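PDB 2EPG: tRNA-splicing ligase RtcB from Thermus thermophilus, which probably joins RNA ends, sealing a 3'-phosphate or 2',3'-cyclic phosphate to a 5'-hydroxyl end with GTP and manganese. Local coordinates for residues Tyr20-Pro25 with Ala38-Leu43; Pro69-Pro74 with Val403-Ser408; Gln220-Val225 with Gln240-Ile245; Ala115-Leu120 with Gly330-Tyr335; Val261-Lys266 with Ser287-Asp292. All blocks are in the same frame, centred on the assembly; numbering follows the deposited sequence.

Interaction 1 of 5, residues Tyr20-Pro25 with Ala38-Leu43; sequences YTYRIP and ASKEIL
Tyr22 reaches from strand 21-24 to the start of helix 40-48 and meets Ala38, Lys40 and Leu43. With CG beside the backbone N and anti to the carbonyl carbon (chi1 -55°), CB and CG make no close approach to 38-43, but the ring extends across to it. Along one side, Tyr22 CE2 lies 4.0 Å from Ala38 CB and 3.6 Å from Ala38 O. Leu43 comes from the opposite direction. Its CD2 sits over one face of the ring, and its CD1 comes unusually close to Tyr22 CZ (3.2 Å), so the packing looks tight there. At the tip, Tyr22 OH accepts a hydrogen bond from Lys40 NZ, 3.1 Å away. The lysine chain bends at chi2 (-53°) and crosses the tyrosine at about a right angle, so NZ arrives at the ring edge. Phe36 also meets the Tyr22 ring.

Tyr20 O takes a hydrogen bond from Ala38 N at 2.9 Å, with the donor above the carbonyl plane. The Tyr20 ring edge faces Ser39 OG, 3.8 Å from Tyr20 CE2. The arrangement is that of a strand-to-helix junction, where strand 34-37 leaves its antiparallel neighbour 21-24 and the chain enters helix 40-48.

Interaction 2 of 5, residues Pro69-Pro74 with Val403-Ser408; sequences PALAMP and VSFGSS
Leu71 and Phe405 meet at an oblique angle, with the leucine methyl at the edge of the ring. Leu71 CD1 lies near the ring plane, 3.4 Å from Phe405 CD1. The same methyl touches Ser404 CA. Pro69 lies alongside Phe405, its CD 4.2 Å from Phe405 CE1. Pro69 O also lies in the ring plane, 3.5 Å from Phe405 CE1, while His347 meets this ring edge-to-face. No hydrogen bond joins the two segments. Strand 70-73 is packed here against the turn between helix 398-403 and strand 407-408, close to His410, the predicted guanylylated histidine of the RtcB family. Inside that turn, Ser404 OG is 2.8 Å from Ser407 O, on a lone pair in the carbonyl plane, and also bonds to Ala400 O of the preceding helix. Met73, a selenomethionine, points across to strand 407-408. Bends at chi2 (-60°) and chi3 carry its CE to 3.9 Å from Ser407 CB, while its SE lies 3.6 Å from Ser408 O. Ser407 OG is bound by Arg356 NE, and Ser408 OG is bonded to Ile472 O.

Interaction 3 of 5, residues Gln220-Val225 with Gln240-Ile245; sequences QYVDEV and QVTVLI
Thr242 holds OG1 between its backbone N and carbonyl carbon (chi1 64°), which points the hydroxyl at Gln220. The glutamine has an unusual chi1 of -28° and an extended chain beyond CG. This brings its amide beside Thr242 OG1 and Leu244 CB. Thr242 OG1 donates to Gln220 OE1 at 2.8 Å, tilted a little from the amide plane. Gln220 NE2 bonds to Glu218 OE2, of the predicted GMP site, so both ends of the amide are held. Leu244 CB packs 3.6 Å from Gln220 OE1.

The backbones carry the rest. Gln220 and Thr242 form an antiparallel hydrogen-bonded pair, with Gln220 N to Thr242 O at 2.7 Å and Thr242 N to Gln220 O at 2.7 Å. Tyr221 and Val241 follow as a non-hydrogen-bonded pair. Val222 N then donates to Gln240 O at 2.8 Å, in the carbonyl plane. Beside it, Val222 CG2 touches Gln240 OE1 and Thr242 CG2. Gln240 OE1 itself accepts from Phe237 N. The strand directions differ by 126°, far from strict antiparallel, and they part beyond Val222.

Strand 216-225 is flanked by strand 474-486, and strand 240-247 by strand 110-119. Helix 288-321 packs against Val243 and Ile245.

Interaction 4 of 5, residues Ala115-Leu120 with Gly330-Tyr335; sequences ASHLTL and GLRVLY
Two backbone hydrogen bonds join Ala115 and Arg332 as an antiparallel hydrogen-bonded pair. Ala115 N donates to Arg332 O at 2.8 Å, nearly along the C=O axis. Arg332 N returns to Ala115 O at 3.0 Å, from a more tilted direction. The pairing of the strands continues to Leu113, where Leu334 and Tyr335 together form a classic beta bulge.

Apolar contacts lie beside this pair. Ala115 CB meets Leu334 CD1 at 4.1 Å. Ser116 CB touches Leu331 CD2 at 3.7 Å. Leu331 goes on to Phe319 of helix 288-321.

The ring contacts are made by His117. Gly330 CA lies over one face of its imidazole, 4.3 Å from the ring centroid, a CH-pi contact. Gly330 follows a helix and has positive phi, and its lack of a side chain lets the ring come this close. Arg332 NH1 arrives at the imidazole edge, 3.7 Å from His117 NE2. The ring and guanidinium planes are 74° apart, so the two groups do not stack. The arginine chain is extended from CG to NE, which carries its end out to the ring.

Ser116 OG accepts from Leu118 N at 3.2 Å, making an ST turn, and bonds to Val241 O.

The buried part thus rests on backbone bonds and apolar contacts of Ala115, Ser116 CB and two leucines, while the exposed side has a ring and a cation. The nearby guanidinium would probably disfavour protonation of His117.

Interaction 5 of 5, residues Val261-Lys266 with Ser287-Asp292; sequences VERFLK and SPEGQD
Arg263 and Asp292 form a salt bridge between helices 250-265 and 288-321. Arg263 NH2 donates to Asp292 OD1 at 3.0 Å, and the oxygen lies in the guanidinium plane. It is met on the anti lone pair. A weak second bond comes from Arg263 NH1 to the same OD1 at 3.4 Å. Asp292 OD2 is taken by Lys194 NZ, so two cations share this carboxylate.

The arginine chain is fully extended, with CG anti to the backbone N (chi1 -179°). This carries the guanidinium over the first turn of helix 288-321, with Glu289 CA above one face. The Glu289 carboxylate turns elsewhere. Its OE2 bonds to Tyr271 OH. Its OE1 stays 4.5 Å from Arg263 NH1, far off the guanidinium plane, so only the charges are near each other.

Phe264 presents its edge to the backbone of Glu289, with Phe264 CE1 3.2 Å from Glu289 O. Phe264 CZ touches Gly290 CA.

Ser287 is the N-cap. Its OG accepts from Gly290 N at 2.9 Å and also bonds to Pro284 O.

The C-terminal end of helix 250-265 runs nearly antiparallel to the first turn of the long helix 288-321, and the short helix 268-271 lies against Ser287 and Pro288.

Interactions 3 and 4 share neighbouring strands and touch: Val241 N bonds to Leu118 O, and Val241 O to Ser116 OG. Both rest on backbone pairing, but interaction 3 is buried and interaction 4 has an exposed His117-Arg332 side. Interactions 1 and 2 also touch, with Ile42 CG2 against Pro74 O. Interaction 2 is buried and packs side chains with no hydrogen bond across it, whereas interaction 1 is partly buried and mixes aromatic packing with bonds. Interaction 5 stands apart, across the chain's centre from interactions 3 and 4. It joins two helices, and only there does a salt bridge cross the contact.

Interaction 1 of 5, residues Tyr20-Pro25 with Ala38-Leu43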
# COMPACT_ATOMS: atom_id res chain seq x y z
N TYR A 20 6.47 8.47 -21.22
CA TYR A 20 5.80 8.67 -19.94
C TYR A 20 6.73 9.02 -18.76
O TYR A 20 6.33 8.89 -17.61
CB TYR A 20 4.98 7.42 -19.57
CG TYR A 20 4.02 6.99 -20.65
CD1 TYR A 20 4.47 6.31 -21.78
CD2 TYR A 20 2.67 7.30 -20.56
CE1 TYR A 20 3.60 5.95 -22.80
CE2 TYR A 20 1.77 6.95 -21.57
CZ TYR A 20 2.25 6.27 -22.69
OH TYR A 20 1.39 5.92 -23.70
N THR A 21 7.94 9.49 -19.06
CA THR A 21 8.91 9.83 -18.01
C THR A 21 9.46 11.26 -18.14
O THR A 21 10.05 11.62 -19.17
CB THR A 21 10.07 8.82 -18.05
OG1 THR A 21 9.53 7.49 -18.03
CG2 THR A 21 10.99 9.01 -16.86
N TYR A 22 9.29 12.06 -17.09
CA TYR A 22 9.75 13.46 -17.06
C TYR A 22 10.72 13.78 -15.93
O TYR A 22 10.60 13.26 -14.81
CB TYR A 22 8.56 14.41 -16.99
CG TYR A 22 7.57 14.18 -18.11
CD1 TYR A 22 7.84 14.61 -19.41
CD2 TYR A 22 6.38 13.48 -17.88
CE1 TYR A 22 6.96 14.34 -20.46
CE2 TYR A 22 5.48 13.20 -18.92
CZ TYR A 22 5.78 13.64 -20.21
OH TYR A 22 4.90 13.36 -21.23
N ARG A 23 11.66 14.66 -16.22
CA ARG A 23 12.69 15.05 -15.28
C ARG A 23 12.61 16.54 -14.95
O ARG A 23 12.40 17.37 -15.83
CB ARG A 23 14.04 14.70 -15.90
CG ARG A 23 15.25 15.09 -15.12
CD ARG A 23 16.36 15.42 -16.09
NE ARG A 23 17.52 15.88 -15.36
CZ ARG A 23 18.32 16.86 -15.75
NH1 ARG A 23 19.34 17.19 -14.98
NH2 ARG A 23 18.11 17.51 -16.89
N ILE A 24 12.72 16.85 -13.66
CA ILE A 24 12.73 18.23 -13.17
C ILE A 24 14.18 18.43 -12.79
O ILE A 24 14.62 17.98 -11.73
CB ILE A 24 11.85 18.40 -11.92
CG1 ILE A 24 10.39 18.17 -12.28
CG2 ILE A 24 12.07 19.79 -11.32
CD1 ILE A 24 9.48 17.98 -11.08
N PRO A 25 14.96 19.08 -13.65
CA PRO A 25 16.36 19.26 -13.26
C PRO A 25 16.57 20.05 -11.97
O PRO A 25 15.80 20.96 -11.64
CB PRO A 25 16.99 19.90 -14.51
CG PRO A 25 15.83 20.56 -15.20
CD PRO A 25 14.69 19.60 -15.00
N ALA A 38 4.22 10.25 -16.16
CA ALA A 38 2.90 10.76 -16.51
C ALA A 38 2.54 10.62 -17.98
O ALA A 38 3.38 10.29 -18.81
CB ALA A 38 2.78 12.21 -16.09
N SER A 39 1.27 10.88 -18.29
CA SER A 39 0.75 10.79 -19.65
C SER A 39 0.70 12.18 -20.25
O SER A 39 0.86 13.17 -19.54
CB SER A 39 -0.69 10.24 -19.65
OG SER A 39 -0.75 8.85 -19.41
N LYS A 40 0.48 12.24 -21.56
CA LYS A 40 0.35 13.54 -22.21
C LYS A 40 -0.91 14.13 -21.62
O LYS A 40 -1.03 15.34 -21.44
CB LYS A 40 0.21 13.38 -23.73
CG LYS A 40 1.55 13.17 -24.43
CD LYS A 40 2.52 14.27 -24.02
CE LYS A 40 3.93 14.02 -24.53
NZ LYS A 40 4.89 14.97 -23.88
N GLU A 41 -1.85 13.24 -21.29
CA GLU A 41 -3.12 13.63 -20.71
C GLU A 41 -3.00 13.98 -19.23
O GLU A 41 -3.62 14.92 -18.76
CB GLU A 41 -4.14 12.52 -20.90
CG GLU A 41 -4.43 12.20 -22.36
CD GLU A 41 -4.74 13.45 -23.19
OE1 GLU A 41 -3.78 14.17 -23.58
OE2 GLU A 41 -5.93 13.73 -23.45
N ILE A 42 -2.19 13.22 -18.51
CA ILE A 42 -1.99 13.48 -17.09
C ILE A 42 -1.30 14.82 -16.88
O ILE A 42 -1.63 15.57 -15.96
CB ILE A 42 -1.16 12.35 -16.42
CG1 ILE A 42 -1.98 11.05 -16.43
CG2 ILE A 42 -0.79 12.74 -15.00
CD1 ILE A 42 -1.23 9.85 -15.91
N LEU A 43 -0.34 15.13 -17.75
CA LEU A 43 0.38 16.39 -17.66
C LEU A 43 -0.59 17.55 -17.75
O LEU A 43 -0.40 18.58 -17.13
CB LEU A 43 1.39 16.52 -18.79
CG LEU A 43 2.75 15.87 -18.59
CD1 LEU A 43 3.55 15.98 -19.89
CD2 LEU A 43 3.47 16.56 -17.45

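Interaction 2 of 5, residues Pro69-Pro74 with Val403-Ser408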
# COMPACT_ATOMS: atom_id res chain seq x y z
N PRO A 69 16.79 10.04 -7.99
CA PRO A 69 16.01 11.28 -7.93
C PRO A 69 14.81 11.13 -7.00
O PRO A 69 14.43 10.01 -6.66
CB PRO A 69 15.54 11.45 -9.36
CG PRO A 69 15.13 10.00 -9.69
CD PRO A 69 16.28 9.16 -9.06
N ALA A 70 14.22 12.26 -6.61
CA ALA A 70 13.01 12.23 -5.80
C ALA A 70 11.99 11.85 -6.87
O ALA A 70 12.09 12.35 -8.00
CB ALA A 70 12.71 13.63 -5.22
N LEU A 71 11.03 10.99 -6.55
CA LEU A 71 10.05 10.52 -7.54
C LEU A 71 8.59 10.66 -7.20
O LEU A 71 8.19 10.73 -6.04
CB LEU A 71 10.29 9.04 -7.84
CG LEU A 71 11.58 8.61 -8.53
CD1 LEU A 71 12.12 7.38 -7.84
CD2 LEU A 71 11.30 8.35 -10.01
N ALA A 72 7.78 10.65 -8.25
CA ALA A 72 6.32 10.73 -8.13
C ALA A 72 5.68 9.89 -9.23
O ALA A 72 6.10 9.96 -10.39
CB ALA A 72 5.85 12.17 -8.24
N MSE A 73 4.68 9.11 -8.85
CA MSE A 73 3.92 8.23 -9.76
C MSE A 73 2.88 9.00 -10.59
O MSE A 73 2.58 10.16 -10.30
CB MSE A 73 3.21 7.14 -8.94
CG MSE A 73 4.17 6.19 -8.26
SE MSE A 73 5.27 5.31 -9.58
CE MSE A 73 6.95 5.25 -8.68
N PRO A 74 2.30 8.35 -11.63
CA PRO A 74 1.30 9.00 -12.48
C PRO A 74 0.07 9.54 -11.77
O PRO A 74 -0.58 10.44 -12.29
CB PRO A 74 0.95 7.91 -13.51
CG PRO A 74 2.20 7.15 -13.62
CD PRO A 74 2.62 7.01 -12.16
N VAL A 403 15.05 2.51 -12.40
CA VAL A 403 14.53 3.88 -12.40
C VAL A 403 13.58 4.39 -11.34
O VAL A 403 13.32 5.59 -11.32
CB VAL A 403 13.90 4.22 -13.78
CG1 VAL A 403 14.85 3.76 -14.91
CG2 VAL A 403 12.52 3.55 -13.92
N SER A 404 13.05 3.53 -10.48
CA SER A 404 12.10 4.03 -9.48
C SER A 404 12.31 3.41 -8.11
O SER A 404 11.37 3.33 -7.33
CB SER A 404 10.66 3.76 -9.94
OG SER A 404 10.38 2.38 -10.06
N PHE A 405 13.53 2.99 -7.82
CA PHE A 405 13.81 2.31 -6.55
C PHE A 405 12.82 1.13 -6.42
O PHE A 405 12.21 0.91 -5.37
CB PHE A 405 13.66 3.29 -5.38
CG PHE A 405 14.66 4.43 -5.43
CD1 PHE A 405 14.27 5.72 -5.75
CD2 PHE A 405 16.01 4.19 -5.18
CE1 PHE A 405 15.20 6.75 -5.83
CE2 PHE A 405 16.96 5.21 -5.25
CZ PHE A 405 16.54 6.50 -5.58
N GLY A 406 12.65 0.40 -7.52
CA GLY A 406 11.74 -0.73 -7.54
C GLY A 406 10.36 -0.39 -7.01
O GLY A 406 9.84 -1.08 -6.14
N SER A 407 9.78 0.69 -7.54
CA SER A 407 8.47 1.18 -7.10
C SER A 407 7.46 1.31 -8.24
O SER A 407 7.83 1.53 -9.39
CB SER A 407 8.63 2.55 -6.45
OG SER A 407 9.53 2.48 -5.36
N SER A 408 6.18 1.19 -7.92
CA SER A 408 5.15 1.36 -8.91
C SER A 408 3.98 2.16 -8.35
O SER A 408 4.09 2.77 -7.29
CB SER A 408 4.69 0.00 -9.45
OG SER A 408 3.99 0.18 -10.66

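Interaction 3 of 5, residues Gln220-Val225 with Gln240-Ile245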
# COMPACT_ATOMS: atom_id res chain seq x y z
N GLN A 220 -14.79 -9.89 -6.08
CA GLN A 220 -14.74 -9.52 -7.48
C GLN A 220 -14.48 -10.75 -8.34
O GLN A 220 -14.35 -11.89 -7.84
CB GLN A 220 -13.57 -8.54 -7.72
CG GLN A 220 -13.16 -7.68 -6.52
CD GLN A 220 -11.67 -7.29 -6.51
OE1 GLN A 220 -10.78 -8.15 -6.38
NE2 GLN A 220 -11.39 -6.00 -6.65
N TYR A 221 -14.41 -10.53 -9.64
CA TYR A 221 -14.08 -11.61 -10.55
C TYR A 221 -13.09 -11.04 -11.56
O TYR A 221 -13.11 -9.84 -11.86
CB TYR A 221 -15.33 -12.21 -11.23
CG TYR A 221 -16.08 -11.30 -12.18
CD1 TYR A 221 -17.11 -10.47 -11.73
CD2 TYR A 221 -15.78 -11.30 -13.54
CE1 TYR A 221 -17.82 -9.66 -12.60
CE2 TYR A 221 -16.48 -10.50 -14.43
CZ TYR A 221 -17.50 -9.68 -13.96
OH TYR A 221 -18.19 -8.89 -14.84
N VAL A 222 -12.20 -11.88 -12.05
CA VAL A 222 -11.22 -11.45 -13.03
C VAL A 222 -11.98 -11.32 -14.35
O VAL A 222 -12.55 -12.31 -14.82
CB VAL A 222 -10.10 -12.51 -13.17
CG1 VAL A 222 -9.11 -12.10 -14.23
CG2 VAL A 222 -9.40 -12.70 -11.82
N ASP A 223 -12.04 -10.13 -14.95
CA ASP A 223 -12.76 -10.03 -16.21
C ASP A 223 -11.85 -9.89 -17.43
O ASP A 223 -12.31 -9.93 -18.57
CB ASP A 223 -13.80 -8.89 -16.17
CG ASP A 223 -13.24 -7.54 -16.55
OD1 ASP A 223 -14.04 -6.64 -16.88
OD2 ASP A 223 -12.01 -7.37 -16.51
N GLU A 224 -10.54 -9.75 -17.19
CA GLU A 224 -9.60 -9.64 -18.29
C GLU A 224 -8.20 -10.06 -17.87
O GLU A 224 -7.75 -9.76 -16.76
CB GLU A 224 -9.59 -8.19 -18.80
CG GLU A 224 -9.19 -8.05 -20.26
CD GLU A 224 -9.88 -6.87 -20.94
OE1 GLU A 224 -9.49 -5.71 -20.66
OE2 GLU A 224 -10.81 -7.10 -21.75
N VAL A 225 -7.52 -10.79 -18.74
CA VAL A 225 -6.16 -11.23 -18.47
C VAL A 225 -5.27 -10.67 -19.58
O VAL A 225 -5.52 -10.91 -20.76
CB VAL A 225 -6.06 -12.77 -18.45
CG1 VAL A 225 -4.60 -13.19 -18.41
CG2 VAL A 225 -6.81 -13.32 -17.22
N GLN A 240 -12.43 -16.01 -12.61
CA GLN A 240 -12.07 -16.38 -11.25
C GLN A 240 -12.53 -15.36 -10.20
O GLN A 240 -12.45 -14.15 -10.40
CB GLN A 240 -10.56 -16.58 -11.16
CG GLN A 240 -10.05 -16.85 -9.77
CD GLN A 240 -8.55 -16.73 -9.73
OE1 GLN A 240 -7.97 -16.00 -10.53
NE2 GLN A 240 -7.92 -17.44 -8.80
N VAL A 241 -13.03 -15.87 -9.07
CA VAL A 241 -13.50 -15.03 -7.97
C VAL A 241 -12.33 -14.58 -7.06
O VAL A 241 -11.50 -15.40 -6.66
CB VAL A 241 -14.55 -15.79 -7.09
CG1 VAL A 241 -14.88 -15.00 -5.83
CG2 VAL A 241 -15.82 -16.02 -7.87
N THR A 242 -12.25 -13.29 -6.76
CA THR A 242 -11.20 -12.79 -5.87
C THR A 242 -11.84 -11.89 -4.82
O THR A 242 -13.00 -11.48 -4.94
CB THR A 242 -10.11 -11.97 -6.63
OG1 THR A 242 -10.69 -10.80 -7.20
CG2 THR A 242 -9.48 -12.81 -7.76
N VAL A 243 -11.07 -11.61 -3.77
CA VAL A 243 -11.52 -10.75 -2.70
C VAL A 243 -10.38 -9.77 -2.41
O VAL A 243 -9.27 -10.18 -2.08
CB VAL A 243 -11.87 -11.57 -1.44
CG1 VAL A 243 -12.38 -10.63 -0.33
CG2 VAL A 243 -12.91 -12.64 -1.79
N LEU A 244 -10.66 -8.48 -2.53
CA LEU A 244 -9.66 -7.45 -2.28
C LEU A 244 -9.97 -6.72 -0.98
O LEU A 244 -11.07 -6.18 -0.82
CB LEU A 244 -9.59 -6.48 -3.47
CG LEU A 244 -8.46 -5.44 -3.47
CD1 LEU A 244 -8.08 -5.05 -4.92
CD2 LEU A 244 -8.89 -4.22 -2.68
N ILE A 245 -9.00 -6.71 -0.07
CA ILE A 245 -9.13 -6.06 1.24
C ILE A 245 -8.25 -4.81 1.28
O ILE A 245 -7.04 -4.88 1.08
CB ILE A 245 -8.66 -7.02 2.36
CG1 ILE A 245 -9.50 -8.30 2.34
CG2 ILE A 245 -8.76 -6.33 3.72
CD1 ILE A 245 -8.86 -9.49 3.11

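Interaction 4 of 5, residues Ala115-Leu120 with Gly330-Tyr335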
# COMPACT_ATOMS: atom_id res chain seq x y z
N ALA A 115 -7.24 -15.07 -3.82
CA ALA A 115 -7.62 -15.68 -5.09
C ALA A 115 -8.24 -17.04 -4.78
O ALA A 115 -7.64 -17.84 -4.06
CB ALA A 115 -6.38 -15.86 -5.97
N SER A 116 -9.42 -17.31 -5.31
CA SER A 116 -10.10 -18.58 -5.01
C SER A 116 -10.18 -19.55 -6.19
O SER A 116 -9.76 -19.22 -7.31
CB SER A 116 -11.52 -18.30 -4.55
OG SER A 116 -12.32 -17.96 -5.67
N HIS A 117 -10.71 -20.75 -5.93
CA HIS A 117 -10.91 -21.77 -6.96
C HIS A 117 -12.28 -21.58 -7.63
O HIS A 117 -12.58 -22.25 -8.61
CB HIS A 117 -10.90 -23.18 -6.35
CG HIS A 117 -9.55 -23.66 -5.96
ND1 HIS A 117 -9.35 -24.62 -4.99
CD2 HIS A 117 -8.32 -23.33 -6.41
CE1 HIS A 117 -8.06 -24.87 -4.87
NE2 HIS A 117 -7.41 -24.10 -5.73
N LEU A 118 -13.09 -20.67 -7.10
CA LEU A 118 -14.43 -20.44 -7.63
C LEU A 118 -14.51 -19.53 -8.85
O LEU A 118 -13.69 -18.64 -9.05
CB LEU A 118 -15.32 -19.87 -6.52
CG LEU A 118 -15.55 -20.80 -5.33
CD1 LEU A 118 -16.03 -20.02 -4.11
CD2 LEU A 118 -16.56 -21.86 -5.73
N THR A 119 -15.51 -19.78 -9.68
CA THR A 119 -15.70 -18.98 -10.87
C THR A 119 -16.96 -18.17 -10.64
O THR A 119 -17.75 -18.48 -9.74
CB THR A 119 -15.85 -19.87 -12.11
OG1 THR A 119 -17.06 -20.64 -12.02
CG2 THR A 119 -14.66 -20.82 -12.20
N LEU A 120 -17.15 -17.13 -11.44
CA LEU A 120 -18.31 -16.28 -11.31
C LEU A 120 -19.60 -17.11 -11.23
O LEU A 120 -20.45 -16.89 -10.37
CB LEU A 120 -18.37 -15.34 -12.51
CG LEU A 120 -18.75 -13.87 -12.33
CD1 LEU A 120 -19.36 -13.38 -13.63
CD2 LEU A 120 -19.73 -13.67 -11.18
N GLY A 330 -10.99 -22.51 -1.69
CA GLY A 330 -9.54 -22.42 -1.80
C GLY A 330 -9.00 -21.00 -1.81
O GLY A 330 -8.14 -20.69 -2.63
N LEU A 331 -9.49 -20.14 -0.92
CA LEU A 331 -9.06 -18.75 -0.84
C LEU A 331 -7.61 -18.58 -0.35
O LEU A 331 -7.33 -18.62 0.85
CB LEU A 331 -10.01 -17.96 0.07
CG LEU A 331 -11.32 -17.55 -0.61
CD1 LEU A 331 -12.42 -17.31 0.43
CD2 LEU A 331 -11.06 -16.29 -1.44
N ARG A 332 -6.69 -18.38 -1.28
CA ARG A 332 -5.30 -18.22 -0.90
C ARG A 332 -4.88 -16.78 -1.06
O ARG A 332 -5.49 -16.04 -1.82
CB ARG A 332 -4.39 -19.09 -1.78
CG ARG A 332 -4.76 -20.57 -1.81
CD ARG A 332 -3.77 -21.32 -2.67
NE ARG A 332 -4.25 -22.64 -3.06
CZ ARG A 332 -3.61 -23.43 -3.93
NH1 ARG A 332 -4.10 -24.63 -4.24
NH2 ARG A 332 -2.47 -23.01 -4.48
N VAL A 333 -3.83 -16.39 -0.33
CA VAL A 333 -3.31 -15.05 -0.43
C VAL A 333 -2.46 -15.00 -1.72
O VAL A 333 -1.46 -15.70 -1.83
CB VAL A 333 -2.42 -14.70 0.78
CG1 VAL A 333 -1.80 -13.32 0.59
CG2 VAL A 333 -3.26 -14.74 2.09
N LEU A 334 -2.89 -14.20 -2.69
CA LEU A 334 -2.13 -14.05 -3.92
C LEU A 334 -0.96 -13.14 -3.52
O LEU A 334 0.21 -13.48 -3.72
CB LEU A 334 -3.00 -13.41 -5.00
CG LEU A 334 -2.39 -13.35 -6.41
CD1 LEU A 334 -3.51 -13.30 -7.44
CD2 LEU A 334 -1.46 -12.13 -6.52
N TYR A 335 -1.29 -12.00 -2.93
CA TYR A 335 -0.25 -11.10 -2.41
C TYR A 335 -0.88 -10.09 -1.44
O TYR A 335 -2.10 -9.95 -1.36
CB TYR A 335 0.48 -10.33 -3.53
CG TYR A 335 1.88 -9.95 -3.12
CD1 TYR A 335 2.79 -10.92 -2.72
CD2 TYR A 335 2.29 -8.62 -3.11
CE1 TYR A 335 4.08 -10.57 -2.32
CE2 TYR A 335 3.58 -8.28 -2.72
CZ TYR A 335 4.47 -9.27 -2.33
OH TYR A 335 5.74 -8.93 -1.93

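Interaction 5 of 5, residues Val261-Lys266 with Ser287-Asp292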
# COMPACT_ATOMS: atom_id res chain seq x y z
N VAL A 261 5.24 13.73 14.24
CA VAL A 261 5.37 14.96 13.47
C VAL A 261 5.65 16.07 14.48
O VAL A 261 6.62 16.82 14.33
CB VAL A 261 4.07 15.33 12.71
CG1 VAL A 261 4.16 16.77 12.22
CG2 VAL A 261 3.87 14.40 11.52
N GLU A 262 4.80 16.17 15.51
CA GLU A 262 4.99 17.22 16.51
C GLU A 262 6.27 17.04 17.30
O GLU A 262 6.91 18.02 17.66
CB GLU A 262 3.77 17.33 17.44
CG GLU A 262 3.13 16.03 17.87
CD GLU A 262 1.81 16.26 18.62
OE1 GLU A 262 0.84 16.75 17.99
OE2 GLU A 262 1.74 15.94 19.83
N ARG A 263 6.66 15.80 17.57
CA ARG A 263 7.90 15.58 18.29
C ARG A 263 9.06 16.01 17.39
O ARG A 263 10.04 16.58 17.87
CB ARG A 263 8.04 14.10 18.68
CG ARG A 263 9.32 13.82 19.46
CD ARG A 263 9.44 12.40 19.98
NE ARG A 263 10.74 12.21 20.63
CZ ARG A 263 11.28 11.04 20.94
NH1 ARG A 263 12.47 11.00 21.52
NH2 ARG A 263 10.64 9.90 20.67
N PHE A 264 8.95 15.76 16.08
CA PHE A 264 9.99 16.14 15.11
C PHE A 264 10.07 17.65 14.89
O PHE A 264 11.12 18.19 14.55
CB PHE A 264 9.75 15.48 13.74
CG PHE A 264 10.23 14.06 13.64
CD1 PHE A 264 10.45 13.29 14.78
CD2 PHE A 264 10.42 13.47 12.39
CE1 PHE A 264 10.84 11.95 14.68
CE2 PHE A 264 10.81 12.13 12.28
CZ PHE A 264 11.02 11.37 13.42
N LEU A 265 8.94 18.33 15.06
CA LEU A 265 8.92 19.77 14.88
C LEU A 265 9.64 20.43 16.05
O LEU A 265 10.44 21.35 15.86
CB LEU A 265 7.47 20.26 14.80
CG LEU A 265 6.71 19.92 13.51
CD1 LEU A 265 5.21 20.12 13.73
CD2 LEU A 265 7.22 20.79 12.36
N LYS A 266 9.37 19.93 17.26
CA LYS A 266 9.96 20.49 18.47
C LYS A 266 11.36 20.01 18.79
O LYS A 266 11.76 20.00 19.95
CB LYS A 266 9.04 20.21 19.66
CG LYS A 266 9.12 21.25 20.78
CD LYS A 266 7.96 21.11 21.76
CE LYS A 266 7.78 22.37 22.61
NZ LYS A 266 8.97 22.68 23.44
N SER A 287 19.21 9.67 14.38
CA SER A 287 18.96 10.40 15.62
C SER A 287 17.99 9.61 16.49
O SER A 287 17.24 8.77 15.98
CB SER A 287 18.30 11.74 15.31
OG SER A 287 16.95 11.53 14.88
N PRO A 288 17.98 9.88 17.81
CA PRO A 288 17.07 9.17 18.71
C PRO A 288 15.62 9.30 18.24
O PRO A 288 14.90 8.31 18.17
CB PRO A 288 17.32 9.86 20.06
CG PRO A 288 18.79 10.10 20.00
CD PRO A 288 18.98 10.64 18.58
N GLU A 289 15.20 10.51 17.90
CA GLU A 289 13.85 10.73 17.44
C GLU A 289 13.55 10.01 16.11
O GLU A 289 12.44 9.50 15.91
CB GLU A 289 13.59 12.24 17.27
CG GLU A 289 13.75 13.04 18.55
CD GLU A 289 15.20 13.37 18.88
OE1 GLU A 289 15.45 13.99 19.93
OE2 GLU A 289 16.10 13.02 18.09
N GLY A 290 14.53 10.01 15.21
CA GLY A 290 14.35 9.34 13.94
C GLY A 290 14.19 7.86 14.18
O GLY A 290 13.25 7.24 13.69
N GLN A 291 15.10 7.30 14.96
CA GLN A 291 15.07 5.88 15.30
C GLN A 291 13.77 5.48 15.99
O GLN A 291 13.23 4.40 15.72
CB GLN A 291 16.24 5.54 16.23
CG GLN A 291 17.59 5.52 15.53
CD GLN A 291 17.72 4.31 14.63
OE1 GLN A 291 17.72 3.17 15.10
NE2 GLN A 291 17.82 4.55 13.32
N ASP A 292 13.27 6.34 16.88
CA ASP A 292 12.04 6.01 17.59
C ASP A 292 10.84 5.94 16.66
O ASP A 292 10.04 5.02 16.76
CB ASP A 292 11.77 7.02 18.70
CG ASP A 292 12.67 6.82 19.92
OD1 ASP A 292 12.58 7.63 20.85
OD2 ASP A 292 13.45 5.85 19.96